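Local structure of tartronic semialdehyde reductase (1YB4) at residues S96-I101 with D167-K172; P70-V75 with K104-R109; I136-E141 with I159-G164; D116-P121 with Q142-R147. The protein probably catalyses the NAD(P)H-dependent reduction of tartronate semialdehyde (2-hydroxy-3-oxopropanoate) to (R)-glycerate, as a member of the 3-hydroxyisobutyrate dehydrogenase-related family. One frame throughout, in Å; residues are numbered along the deposited sequence.

Interaction 1 of 4, residues S96-I101 with D167-K172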
loop_
_atom_site.group_PDB
_atom_site.type_symbol
_atom_site.label_atom_id
_atom_site.label_comp_id
_atom_site.label_asym_id
_atom_site.label_seq_id
_atom_site.Cartn_x
_atom_site.Cartn_y
_atom_site.Cartn_z
ATOM N N SER A 96 -19.884 11.641 21.039
ATOM C CA SER A 96 -18.670 10.835 20.992
ATOM C C SER A 96 -18.426 10.454 19.539
ATOM O O SER A 96 -19.333 10.541 18.710
ATOM C CB SER A 96 -18.836 9.528 21.775
ATOM O OG SER A 96 -19.369 9.720 23.071
ATOM N N SER A 97 -17.201 10.044 19.229
ATOM C CA SER A 97 -16.889 9.582 17.881
ATOM C C SER A 97 -16.831 8.066 18.003
ATOM O O SER A 97 -15.849 7.501 18.494
ATOM C CB SER A 97 -15.541 10.122 17.391
ATOM O OG SER A 97 -15.616 11.505 17.137
ATOM N N ILE A 98 -17.904 7.414 17.584
ATOM C CA ILE A 98 -17.972 5.966 17.665
ATOM C C ILE A 98 -18.343 5.389 16.309
ATOM O O ILE A 98 -18.355 6.096 15.299
ATOM C CB ILE A 98 -19.015 5.508 18.724
ATOM C CG1 ILE A 98 -20.438 5.720 18.204
ATOM C CG2 ILE A 98 -18.833 6.311 20.000
ATOM C CD1 ILE A 98 -21.525 5.334 19.212
ATOM N N SER A 99 -18.675 4.105 16.309
ATOM C CA SER A 99 -19.015 3.389 15.101
ATOM C C SER A 99 -20.309 3.799 14.434
ATOM O O SER A 99 -21.363 3.819 15.063
ATOM C CB SER A 99 -19.061 1.894 15.384
ATOM O OG SER A 99 -19.719 1.216 14.331
ATOM N N PRO A 100 -20.240 4.121 13.135
ATOM C CA PRO A 100 -21.400 4.532 12.337
ATOM C C PRO A 100 -22.496 3.461 12.304
ATOM O O PRO A 100 -23.666 3.764 12.525
ATOM C CB PRO A 100 -20.791 4.795 10.960
ATOM C CG PRO A 100 -19.400 5.292 11.315
ATOM C CD PRO A 100 -18.989 4.309 12.373
ATOM N N ILE A 101 -22.102 2.213 12.040
ATOM C CA ILE A 101 -23.038 1.085 11.993
ATOM C C ILE A 101 -23.717 0.869 13.361
ATOM O O ILE A 101 -24.921 0.584 13.436
ATOM C CB ILE A 101 -22.320 -0.243 11.594
ATOM C CG1 ILE A 101 -21.696 -0.122 10.201
ATOM C CG2 ILE A 101 -23.304 -1.393 11.612
ATOM C CD1 ILE A 101 -20.509 0.813 10.133
ATOM N N ASP A 167 -25.328 9.293 10.003
ATOM C CA ASP A 167 -24.605 10.126 9.047
ATOM C C ASP A 167 -23.684 11.097 9.762
ATOM O O ASP A 167 -22.748 11.628 9.169
ATOM C CB ASP A 167 -25.581 10.909 8.167
ATOM C CG ASP A 167 -26.332 10.018 7.192
ATOM O OD1 ASP A 167 -26.214 8.772 7.295
ATOM O OD2 ASP A 167 -27.050 10.570 6.326
ATOM N N GLY A 168 -23.962 11.340 11.035
ATOM C CA GLY A 168 -23.124 12.242 11.801
ATOM C C GLY A 168 -21.790 11.556 11.988
ATOM O O GLY A 168 -20.730 12.116 11.697
ATOM N N GLN A 169 -21.851 10.319 12.460
ATOM C CA GLN A 169 -20.655 9.538 12.685
ATOM C C GLN A 169 -19.942 9.301 11.361
ATOM O O GLN A 169 -18.722 9.440 11.253
ATOM C CB GLN A 169 -21.022 8.201 13.319
ATOM C CG GLN A 169 -21.680 8.312 14.700
ATOM C CD GLN A 169 -20.810 9.048 15.700
ATOM O OE1 GLN A 169 -19.643 9.339 15.426
ATOM N NE2 GLN A 169 -21.371 9.353 16.871
ATOM N N THR A 170 -20.711 8.958 10.342
ATOM C CA THR A 170 -20.107 8.694 9.061
ATOM C C THR A 170 -19.371 9.926 8.557
ATOM O O THR A 170 -18.327 9.811 7.894
ATOM C CB THR A 170 -21.154 8.264 8.043
ATOM O OG1 THR A 170 -21.711 7.003 8.438
ATOM C CG2 THR A 170 -20.523 8.164 6.644
ATOM N N CYS A 171 -19.898 11.103 8.891
ATOM C CA CYS A 171 -19.287 12.352 8.446
ATOM C C CYS A 171 -17.957 12.584 9.161
ATOM O O CYS A 171 -16.979 13.023 8.560
ATOM C CB CYS A 171 -20.235 13.516 8.704
ATOM S SG CYS A 171 -19.739 15.048 7.893
ATOM N N LYS A 172 -17.918 12.285 10.453
ATOM C CA LYS A 172 -16.689 12.455 11.212
ATOM C C LYS A 172 -15.602 11.516 10.668
ATOM O O LYS A 172 -14.474 11.945 10.455
ATOM C CB LYS A 172 -16.937 12.163 12.694
ATOM C CG LYS A 172 -15.685 12.214 13.573
ATOM C CD LYS A 172 -15.052 13.591 13.564
ATOM C CE LYS A 172 -13.813 13.631 14.444
ATOM N NZ LYS A 172 -14.115 13.121 15.816
#
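Gln169 reaches from the first turns of helix 167-195 to the backbone of the loop that enters helix 100-111, and its carboxamide engages that loop at two points. NE2 donates to Ser96 O over 3.0 Å; the acceptor lies practically in the amide plane, and the N-H points at it with an angle of 163°. On the other branch OE1 receives a weak bond from Ile98 N, at 3.4 Å, which helps fix the rotation of the amide. A bend at chi2 (-58°) turns the carboxamide along the loop, while CB stays behind against the Pro100 ring, 3.9 Å from Pro100 CG. The two side chains cross there at about a right angle. Thr170 borders the same proline: its OG1 lies 3.5 Å from Pro100 CB and bonds back to Gly166 O.

One turn beyond Gln169, Lys172 leaves its helix with CG anti to the backbone N (chi1 176°) and folds round at chi2 and chi4, bringing NZ to Ser97 OG at 2.6 Å. Val122 O takes a second bond from NZ. Lys172 is the predicted active-site residue, so this contact joins the nucleotide-binding domain to the long helix at the probable catalytic site. Pro121 of strand 115-123 packs against Ser97, Gln169 and Lys172, Ile98 leans on helix 69-77, and Ala196 and Ala206 of a second subunit pack against Thr170 and Cys171.

Interaction 2 of 4, residues P70-V75 with K104-R109; sequences PQVEDV and KRFAQR
Glu73 OE2 meets Arg109 NH2 at 4.0 Å in a long salt bridge between helices 69-77 and 100-111 of the Rossmann-type nucleotide-binding domain. The carboxylate and guanidinium planes are turned 63° apart, so the two groups do not pair flat, and Arg109 also makes a cation-pi contact with Phe77. The helix axes run nearly parallel, 8° apart, at a closest approach of 11.3 Å. At that separation the side chains must bridge the gap, and Phe106 and Glu73 between them span most of it.

The Phe106 ring projects from helix 100-111 toward Val72 and Glu73. Val72 CG1 comes to the ring edge, close to the ring plane, 3.7 Å from Phe106 CE2. With CG anti to the backbone N (chi1 -171°), the glutamate chain runs extended past the phenylalanine, which carries its carboxylate out to Arg109. Arg105, whose NH2 is less surely placed, is paired in the model with Glu102 of its own helix. Glu73 crosses the Phe106 side chain at about a right angle, and its CB and CG abut the ring at one corner, with Glu73 CB 3.3 Å and Glu73 CG 3.5 Å from Phe106 CZ.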
loop_
_atom_site.group_PDB
_atom_site.type_symbol
_atom_site.label_atom_id
_atom_site.label_comp_id
_atom_site.label_asym_id
_atom_site.label_seq_id
_atom_site.Cartn_x
_atom_site.Cartn_y
_atom_site.Cartn_z
ATOM N N PRO A 70 -18.301 0.954 22.681
ATOM C CA PRO A 70 -18.868 0.140 23.761
ATOM C C PRO A 70 -19.308 0.906 25.009
ATOM O O PRO A 70 -20.326 0.557 25.615
ATOM C CB PRO A 70 -17.761 -0.871 24.039
ATOM C CG PRO A 70 -17.206 -1.092 22.669
ATOM C CD PRO A 70 -17.070 0.337 22.166
ATOM N N GLN A 71 -18.544 1.933 25.393
ATOM C CA GLN A 71 -18.886 2.756 26.557
ATOM C C GLN A 71 -20.126 3.607 26.290
ATOM O O GLN A 71 -20.814 4.028 27.227
ATOM C CB GLN A 71 -17.749 3.687 26.927
ATOM C CG GLN A 71 -16.608 3.033 27.647
ATOM C CD GLN A 71 -15.565 4.050 28.035
ATOM O OE1 GLN A 71 -15.827 4.953 28.836
ATOM N NE2 GLN A 71 -14.377 3.930 27.451
ATOM N N VAL A 72 -20.398 3.884 25.019
ATOM C CA VAL A 72 -21.589 4.645 24.669
ATOM C C VAL A 72 -22.771 3.677 24.736
ATOM O O VAL A 72 -23.898 4.078 25.030
ATOM C CB VAL A 72 -21.508 5.244 23.243
ATOM C CG1 VAL A 72 -22.910 5.471 22.679
ATOM C CG2 VAL A 72 -20.786 6.558 23.285
ATOM N N GLU A 73 -22.513 2.398 24.481
ATOM C CA GLU A 73 -23.580 1.405 24.508
ATOM C C GLU A 73 -24.013 1.100 25.939
ATOM O O GLU A 73 -25.197 0.896 26.209
ATOM C CB GLU A 73 -23.135 0.112 23.830
ATOM C CG GLU A 73 -24.271 -0.873 23.631
ATOM C CD GLU A 73 -23.809 -2.213 23.089
ATOM O OE1 GLU A 73 -23.100 -2.232 22.054
ATOM O OE2 GLU A 73 -24.166 -3.247 23.702
ATOM N N ASP A 74 -23.047 1.080 26.851
ATOM C CA ASP A 74 -23.333 0.798 28.245
ATOM C C ASP A 74 -24.059 1.983 28.873
ATOM O O ASP A 74 -24.963 1.807 29.685
ATOM C CB ASP A 74 -22.031 0.512 28.996
ATOM C CG ASP A 74 -22.269 -0.113 30.359
ATOM O OD1 ASP A 74 -21.295 -0.223 31.131
ATOM O OD2 ASP A 74 -23.422 -0.496 30.656
ATOM N N VAL A 75 -23.662 3.195 28.505
ATOM C CA VAL A 75 -24.327 4.371 29.044
ATOM C C VAL A 75 -25.780 4.305 28.614
ATOM O O VAL A 75 -26.685 4.636 29.374
ATOM C CB VAL A 75 -23.717 5.679 28.509
ATOM C CG1 VAL A 75 -24.670 6.840 28.757
ATOM C CG2 VAL A 75 -22.395 5.943 29.198
ATOM N N LYS A 104 -26.332 3.429 14.266
ATOM C CA LYS A 104 -27.572 3.127 13.570
ATOM C C LYS A 104 -28.497 2.338 14.484
ATOM O O LYS A 104 -29.671 2.676 14.614
ATOM C CB LYS A 104 -27.296 2.309 12.306
ATOM C CG LYS A 104 -26.559 3.051 11.185
ATOM C CD LYS A 104 -27.508 3.839 10.284
ATOM C CE LYS A 104 -26.773 4.452 9.090
ATOM N NZ LYS A 104 -26.208 3.430 8.159
ATOM N N ARG A 105 -27.976 1.300 15.133
ATOM C CA ARG A 105 -28.839 0.506 15.998
ATOM C C ARG A 105 -29.074 1.072 17.398
ATOM O O ARG A 105 -30.106 0.803 18.005
ATOM C CB ARG A 105 -28.361 -0.947 16.073
ATOM C CG ARG A 105 -27.145 -1.205 16.922
ATOM C CD ARG A 105 -27.063 -2.695 17.254
ATOM N NE ARG A 105 -25.846 -3.044 17.979
ATOM C CZ ARG A 105 -24.626 -3.028 17.449
ATOM N NH1 ARG A 105 -24.451 -2.678 16.177
ATOM N NH2 ARG A 105 -23.582 -3.368 18.195
ATOM N N PHE A 106 -28.139 1.853 17.922
ATOM C CA PHE A 106 -28.356 2.451 19.239
ATOM C C PHE A 106 -29.556 3.386 19.088
ATOM O O PHE A 106 -30.475 3.401 19.915
ATOM C CB PHE A 106 -27.138 3.270 19.676
ATOM C CG PHE A 106 -25.927 2.443 20.012
ATOM C CD1 PHE A 106 -25.936 1.058 19.853
ATOM C CD2 PHE A 106 -24.770 3.055 20.496
ATOM C CE1 PHE A 106 -24.808 0.296 20.170
ATOM C CE2 PHE A 106 -23.636 2.303 20.816
ATOM C CZ PHE A 106 -23.655 0.919 20.652
ATOM N N ALA A 107 -29.534 4.154 18.000
ATOM C CA ALA A 107 -30.578 5.114 17.682
ATOM C C ALA A 107 -31.959 4.482 17.647
ATOM O O ALA A 107 -32.827 4.857 18.432
ATOM C CB ALA A 107 -30.282 5.793 16.341
ATOM N N GLN A 108 -32.174 3.524 16.749
ATOM C CA GLN A 108 -33.495 2.910 16.665
ATOM C C GLN A 108 -33.897 2.208 17.957
ATOM O O GLN A 108 -35.085 2.032 18.215
ATOM C CB GLN A 108 -33.590 1.949 15.478
ATOM C CG GLN A 108 -32.783 0.684 15.595
ATOM C CD GLN A 108 -32.919 -0.179 14.350
ATOM O OE1 GLN A 108 -34.034 -0.493 13.921
ATOM N NE2 GLN A 108 -31.785 -0.568 13.762
ATOM N N ARG A 109 -32.920 1.810 18.770
ATOM C CA ARG A 109 -33.242 1.171 20.039
ATOM C C ARG A 109 -33.871 2.241 20.908
ATOM O O ARG A 109 -34.971 2.070 21.420
ATOM C CB ARG A 109 -31.997 0.632 20.736
ATOM C CG ARG A 109 -31.601 -0.769 20.332
ATOM C CD ARG A 109 -30.987 -1.490 21.522
ATOM N NE ARG A 109 -29.675 -2.064 21.230
ATOM C CZ ARG A 109 -28.868 -2.559 22.161
ATOM N NH1 ARG A 109 -29.244 -2.545 23.435
ATOM N NH2 ARG A 109 -27.689 -3.065 21.822
#

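Interaction 3 of 4, residues I136-E141 with I159-G164; sequences IMVGGE and ITLVGG
Ile136 O accepts Thr160 N at 2.7 Å, and from there backbone bonds tie the parallel strands 134-139 and 158-163 together. Val138 uses both of its polar backbone atoms: its N donates to Thr160 O and its O accepts Val162 N. A beta bulge then shifts the register by one residue between Val138 and Gly139, and the pairing resumes where Gly140 N bonds Gly163 O at 2.7 Å. Gly140 has backbone angles at which a CB would jam against the preceding carbonyl O. Weaker CA-H...O contacts supplement these bonds, among them Gly139 CA to Gly163 O at 3.2 Å.

Apolar contacts divide between the two faces. Ile136 and Ile159 run alongside each other in the same direction, with CD1 of Ile136 3.9 Å from CG1 of Ile159. On that face Val138 CG1 meets Leu161 CD1 at 3.8 Å, the leucine being swung across by CG anti to the backbone N (chi1 -176°). Phe145 of helix 142-155 packs on Val138, Ile159 and Leu161. On the side of Met137, a selenomethionine, its CB touches CG2 of Val162, at the bulge, at 3.8 Å, and helix 167-195 packs there. The paired strands and helix 142-155 between them form a beta-alpha-beta unit at one edge of the domain's sheet.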
loop_
_atom_site.group_PDB
_atom_site.type_symbol
_atom_site.label_atom_id
_atom_site.label_comp_id
_atom_site.label_asym_id
_atom_site.label_seq_id
_atom_site.Cartn_x
_atom_site.Cartn_y
_atom_site.Cartn_z
ATOM N N ILE A 136 -19.326 20.583 14.404
ATOM C CA ILE A 136 -20.279 19.552 14.782
ATOM C C ILE A 136 -21.078 18.994 13.601
ATOM O O ILE A 136 -21.826 19.725 12.942
ATOM C CB ILE A 136 -21.242 20.121 15.838
ATOM C CG1 ILE A 136 -20.439 20.675 17.021
ATOM C CG2 ILE A 136 -22.186 19.062 16.301
ATOM C CD1 ILE A 136 -21.280 21.455 18.040
HETATM N N MSE A 137 -20.919 17.700 13.326
HETATM C CA MSE A 137 -21.648 17.065 12.232
HETATM C C MSE A 137 -22.747 16.241 12.881
HETATM O O MSE A 137 -22.482 15.426 13.759
HETATM C CB MSE A 137 -20.704 16.206 11.395
HETATM C CG MSE A 137 -19.287 16.227 11.907
HETATM SE SE MSE A 137 -17.941 16.230 10.527
HETATM C CE MSE A 137 -16.425 16.827 11.591
ATOM N N VAL A 138 -23.980 16.448 12.431
ATOM C CA VAL A 138 -25.133 15.807 13.044
ATOM C C VAL A 138 -26.023 14.896 12.211
ATOM O O VAL A 138 -26.439 15.244 11.102
ATOM C CB VAL A 138 -26.070 16.889 13.661
ATOM C CG1 VAL A 138 -27.195 16.231 14.444
ATOM C CG2 VAL A 138 -25.276 17.842 14.543
ATOM N N GLY A 139 -26.355 13.745 12.784
ATOM C CA GLY A 139 -27.238 12.811 12.114
ATOM C C GLY A 139 -28.537 12.734 12.900
ATOM O O GLY A 139 -28.517 12.546 14.121
ATOM N N GLY A 140 -29.665 12.901 12.212
ATOM C CA GLY A 140 -30.949 12.839 12.883
ATOM C C GLY A 140 -32.067 13.529 12.135
ATOM O O GLY A 140 -31.922 13.876 10.961
ATOM N N GLU A 141 -33.194 13.711 12.824
ATOM C CA GLU A 141 -34.367 14.374 12.269
ATOM C C GLU A 141 -34.235 15.882 12.452
ATOM O O GLU A 141 -33.910 16.347 13.544
ATOM C CB GLU A 141 -35.617 13.873 12.977
ATOM C CG GLU A 141 -36.067 12.515 12.497
ATOM C CD GLU A 141 -36.532 11.615 13.624
ATOM O OE1 GLU A 141 -37.190 10.598 13.318
ATOM O OE2 GLU A 141 -36.233 11.908 14.807
ATOM N N ILE A 159 -21.773 23.939 12.706
ATOM C CA ILE A 159 -22.708 22.875 13.023
ATOM C C ILE A 159 -23.351 22.543 11.706
ATOM O O ILE A 159 -23.770 23.431 10.973
ATOM C CB ILE A 159 -23.800 23.316 14.015
ATOM C CG1 ILE A 159 -23.178 23.611 15.382
ATOM C CG2 ILE A 159 -24.843 22.217 14.157
ATOM C CD1 ILE A 159 -22.578 24.981 15.523
ATOM N N THR A 160 -23.428 21.261 11.402
ATOM C CA THR A 160 -23.995 20.846 10.141
ATOM C C THR A 160 -24.831 19.603 10.311
ATOM O O THR A 160 -24.366 18.611 10.869
ATOM C CB THR A 160 -22.879 20.534 9.117
ATOM O OG1 THR A 160 -22.135 21.722 8.839
ATOM C CG2 THR A 160 -23.465 19.984 7.834
ATOM N N LEU A 161 -26.073 19.666 9.845
ATOM C CA LEU A 161 -26.947 18.509 9.903
ATOM C C LEU A 161 -26.562 17.788 8.630
ATOM O O LEU A 161 -26.801 18.292 7.530
ATOM C CB LEU A 161 -28.415 18.917 9.854
ATOM C CG LEU A 161 -29.389 17.745 10.006
ATOM C CD1 LEU A 161 -29.096 16.988 11.290
ATOM C CD2 LEU A 161 -30.823 18.266 9.993
ATOM N N VAL A 162 -25.943 16.623 8.783
ATOM C CA VAL A 162 -25.469 15.846 7.641
ATOM C C VAL A 162 -26.535 14.945 7.013
ATOM O O VAL A 162 -26.536 14.739 5.797
ATOM C CB VAL A 162 -24.249 14.980 8.045
ATOM C CG1 VAL A 162 -23.794 14.150 6.872
ATOM C CG2 VAL A 162 -23.106 15.877 8.522
ATOM N N GLY A 163 -27.438 14.421 7.842
ATOM C CA GLY A 163 -28.486 13.544 7.358
ATOM C C GLY A 163 -29.147 12.850 8.530
ATOM O O GLY A 163 -29.200 13.395 9.631
ATOM N N GLY A 164 -29.642 11.639 8.297
ATOM C CA GLY A 164 -30.294 10.889 9.347
ATOM C C GLY A 164 -29.305 10.226 10.278
ATOM O O GLY A 164 -28.102 10.246 10.021
#

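Interaction 4 of 4, residues D116-P121 with Q142-R147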
loop_
_atom_site.group_PDB
_atom_site.type_symbol
_atom_site.label_atom_id
_atom_site.label_comp_id
_atom_site.label_asym_id
_atom_site.label_seq_id
_atom_site.Cartn_x
_atom_site.Cartn_y
_atom_site.Cartn_z
ATOM N N ASP A 116 -35.836 10.725 21.080
ATOM C CA ASP A 116 -35.159 11.112 19.851
ATOM C C ASP A 116 -33.654 10.940 20.074
ATOM O O ASP A 116 -33.172 10.986 21.213
ATOM C CB ASP A 116 -35.487 12.559 19.487
ATOM C CG ASP A 116 -36.908 12.722 18.978
ATOM O OD1 ASP A 116 -37.295 11.987 18.043
ATOM O OD2 ASP A 116 -37.632 13.588 19.504
ATOM N N TYR A 117 -32.920 10.735 18.982
ATOM C CA TYR A 117 -31.478 10.519 19.036
ATOM C C TYR A 117 -30.762 11.331 17.974
ATOM O O TYR A 117 -31.153 11.339 16.806
ATOM C CB TYR A 117 -31.181 9.032 18.809
ATOM C CG TYR A 117 -29.748 8.593 19.050
ATOM C CD1 TYR A 117 -29.430 7.769 20.134
ATOM C CD2 TYR A 117 -28.717 8.978 18.192
ATOM C CE1 TYR A 117 -28.122 7.333 20.360
ATOM C CE2 TYR A 117 -27.406 8.553 18.412
ATOM C CZ TYR A 117 -27.119 7.730 19.496
ATOM O OH TYR A 117 -25.832 7.297 19.715
ATOM N N LEU A 118 -29.721 12.032 18.393
ATOM C CA LEU A 118 -28.914 12.794 17.461
ATOM C C LEU A 118 -27.494 12.311 17.674
ATOM O O LEU A 118 -27.020 12.303 18.809
ATOM C CB LEU A 118 -28.943 14.300 17.755
ATOM C CG LEU A 118 -30.151 15.200 17.503
ATOM C CD1 LEU A 118 -29.711 16.652 17.706
ATOM C CD2 LEU A 118 -30.706 14.986 16.095
ATOM N N ASP A 119 -26.826 11.862 16.617
ATOM C CA ASP A 119 -25.433 11.476 16.775
ATOM C C ASP A 119 -24.731 12.691 16.202
ATOM O O ASP A 119 -24.901 13.035 15.036
ATOM C CB ASP A 119 -25.075 10.197 15.999
ATOM C CG ASP A 119 -25.511 10.234 14.540
ATOM O OD1 ASP A 119 -26.726 10.159 14.264
ATOM O OD2 ASP A 119 -24.633 10.321 13.661
ATOM N N ALA A 120 -23.983 13.382 17.046
ATOM C CA ALA A 120 -23.297 14.572 16.596
ATOM C C ALA A 120 -21.820 14.574 16.993
ATOM O O ALA A 120 -21.393 15.343 17.872
ATOM C CB ALA A 120 -24.000 15.814 17.142
ATOM N N PRO A 121 -21.022 13.691 16.367
ATOM C CA PRO A 121 -19.593 13.641 16.678
ATOM C C PRO A 121 -19.014 15.044 16.518
ATOM O O PRO A 121 -19.569 15.871 15.781
ATOM C CB PRO A 121 -19.042 12.659 15.643
ATOM C CG PRO A 121 -20.082 12.668 14.529
ATOM C CD PRO A 121 -21.366 12.733 15.302
ATOM N N GLN A 142 -34.499 16.643 11.393
ATOM C CA GLN A 142 -34.376 18.103 11.448
ATOM C C GLN A 142 -34.981 18.816 12.666
ATOM O O GLN A 142 -34.279 19.571 13.341
ATOM C CB GLN A 142 -34.916 18.730 10.161
ATOM C CG GLN A 142 -34.593 20.206 10.050
ATOM C CD GLN A 142 -34.676 20.708 8.631
ATOM O OE1 GLN A 142 -34.254 20.015 7.699
ATOM N NE2 GLN A 142 -35.205 21.917 8.452
ATOM N N LYS A 143 -36.265 18.598 12.946
ATOM C CA LYS A 143 -36.912 19.242 14.104
ATOM C C LYS A 143 -36.112 18.979 15.397
ATOM O O LYS A 143 -35.967 19.866 16.238
ATOM C CB LYS A 143 -38.341 18.716 14.293
ATOM C CG LYS A 143 -39.249 18.811 13.065
ATOM C CD LYS A 143 -39.851 20.180 12.878
ATOM C CE LYS A 143 -40.728 20.206 11.637
ATOM N NZ LYS A 143 -41.820 19.195 11.682
ATOM N N VAL A 144 -35.615 17.750 15.551
ATOM C CA VAL A 144 -34.820 17.377 16.717
ATOM C C VAL A 144 -33.534 18.201 16.686
ATOM O O VAL A 144 -33.113 18.782 17.693
ATOM C CB VAL A 144 -34.452 15.884 16.679
ATOM C CG1 VAL A 144 -33.723 15.495 17.950
ATOM C CG2 VAL A 144 -35.701 15.048 16.485
ATOM N N PHE A 145 -32.909 18.242 15.517
ATOM C CA PHE A 145 -31.695 19.015 15.333
ATOM C C PHE A 145 -31.999 20.478 15.663
ATOM O O PHE A 145 -31.244 21.123 16.381
ATOM C CB PHE A 145 -31.210 18.914 13.882
ATOM C CG PHE A 145 -30.123 19.901 13.535
ATOM C CD1 PHE A 145 -28.783 19.573 13.701
ATOM C CD2 PHE A 145 -30.448 21.178 13.072
ATOM C CE1 PHE A 145 -27.777 20.492 13.415
ATOM C CE2 PHE A 145 -29.453 22.111 12.781
ATOM C CZ PHE A 145 -28.111 21.765 12.953
ATOM N N ASP A 146 -33.108 20.995 15.134
ATOM C CA ASP A 146 -33.500 22.384 15.375
ATOM C C ASP A 146 -33.690 22.677 16.851
ATOM O O ASP A 146 -33.396 23.778 17.312
ATOM C CB ASP A 146 -34.796 22.722 14.638
ATOM C CG ASP A 146 -34.598 22.896 13.138
ATOM O OD1 ASP A 146 -33.589 23.510 12.746
ATOM O OD2 ASP A 146 -35.461 22.433 12.350
ATOM N N ARG A 147 -34.182 21.686 17.591
ATOM C CA ARG A 147 -34.431 21.827 19.027
ATOM C C ARG A 147 -33.168 21.951 19.871
ATOM O O ARG A 147 -33.101 22.763 20.790
ATOM C CB ARG A 147 -35.263 20.644 19.527
ATOM C CG ARG A 147 -35.582 20.673 21.015
ATOM C CD ARG A 147 -36.759 19.765 21.314
ATOM N NE ARG A 147 -36.438 18.347 21.171
ATOM C CZ ARG A 147 -37.225 17.458 20.564
ATOM N NH1 ARG A 147 -38.380 17.844 20.032
ATOM N NH2 ARG A 147 -36.868 16.178 20.497
HETATM O O HOH W 1 -39.680 15.124 18.979
#
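Val144 wedges its two methyl groups between Asp116 and Leu118, alternate residues of strand 115-123 whose side chains both face helix 142-155. CG1 meets Leu118 CD2 at 3.6 Å, where the valine and leucine side chains pass antiparallel. The other branch, CG2, lies against the carboxylate of Asp116, 3.6 Å from its CG. CG1 stands anti to the backbone N (chi1 -175°), which puts CG1 against Leu118 and CG2 against the Asp116 carboxylate. Leu118 also extends CD1 to the helix backbone, 3.9 Å from Phe145 CA.

At the outer end the contact becomes polar. Arg147, one turn on from Val144, bends at chi3 and brings NH2 to Asp116 OD2 at 2.9 Å, a hydrogen bond within a salt bridge. The oxygen lies in the guanidinium plane but is approached on its anti side, 28° out of the carboxylate plane, and the N-H...O angle of 144° is well short of straight. A water bridges the same pair, donating to Asp116 OD2 at 2.6 Å and accepting from Arg147 NH1 at 3.2 Å. NH2 has a further bond to Thr91 OG1 on strand 90-94, so the arginine joins two neighbouring strands. This is the helix-on-sheet packing of an alpha/beta nucleotide-binding domain, apolar beneath the helix and with a salt bridge at the outer end.

Overall arrangement
Interactions 1 and 4 are buried, 2 and 3 partly so. Interaction 1, nearest the centre of the chain, relies on polar side chains. It shares helix 100-111 with interaction 2, and Ile98 of interaction 1 packs on Val72 and Phe106 of interaction 2; there an aromatic contact inside gives way to charges at the surface. Interactions 3 and 4 share the sheet, where Asp119 O binds Gly139 N. Backbone bonds dominate 3, apolar packing and a salt bridge 4. Interactions 1 and 3 also touch the second subunit, whereas no other chain of the assembly reaches 4. Asp119 also accepts Gln169 N of interaction 1, and Cys171 touches Met137, bringing interactions 3 and 4 to the same helix start.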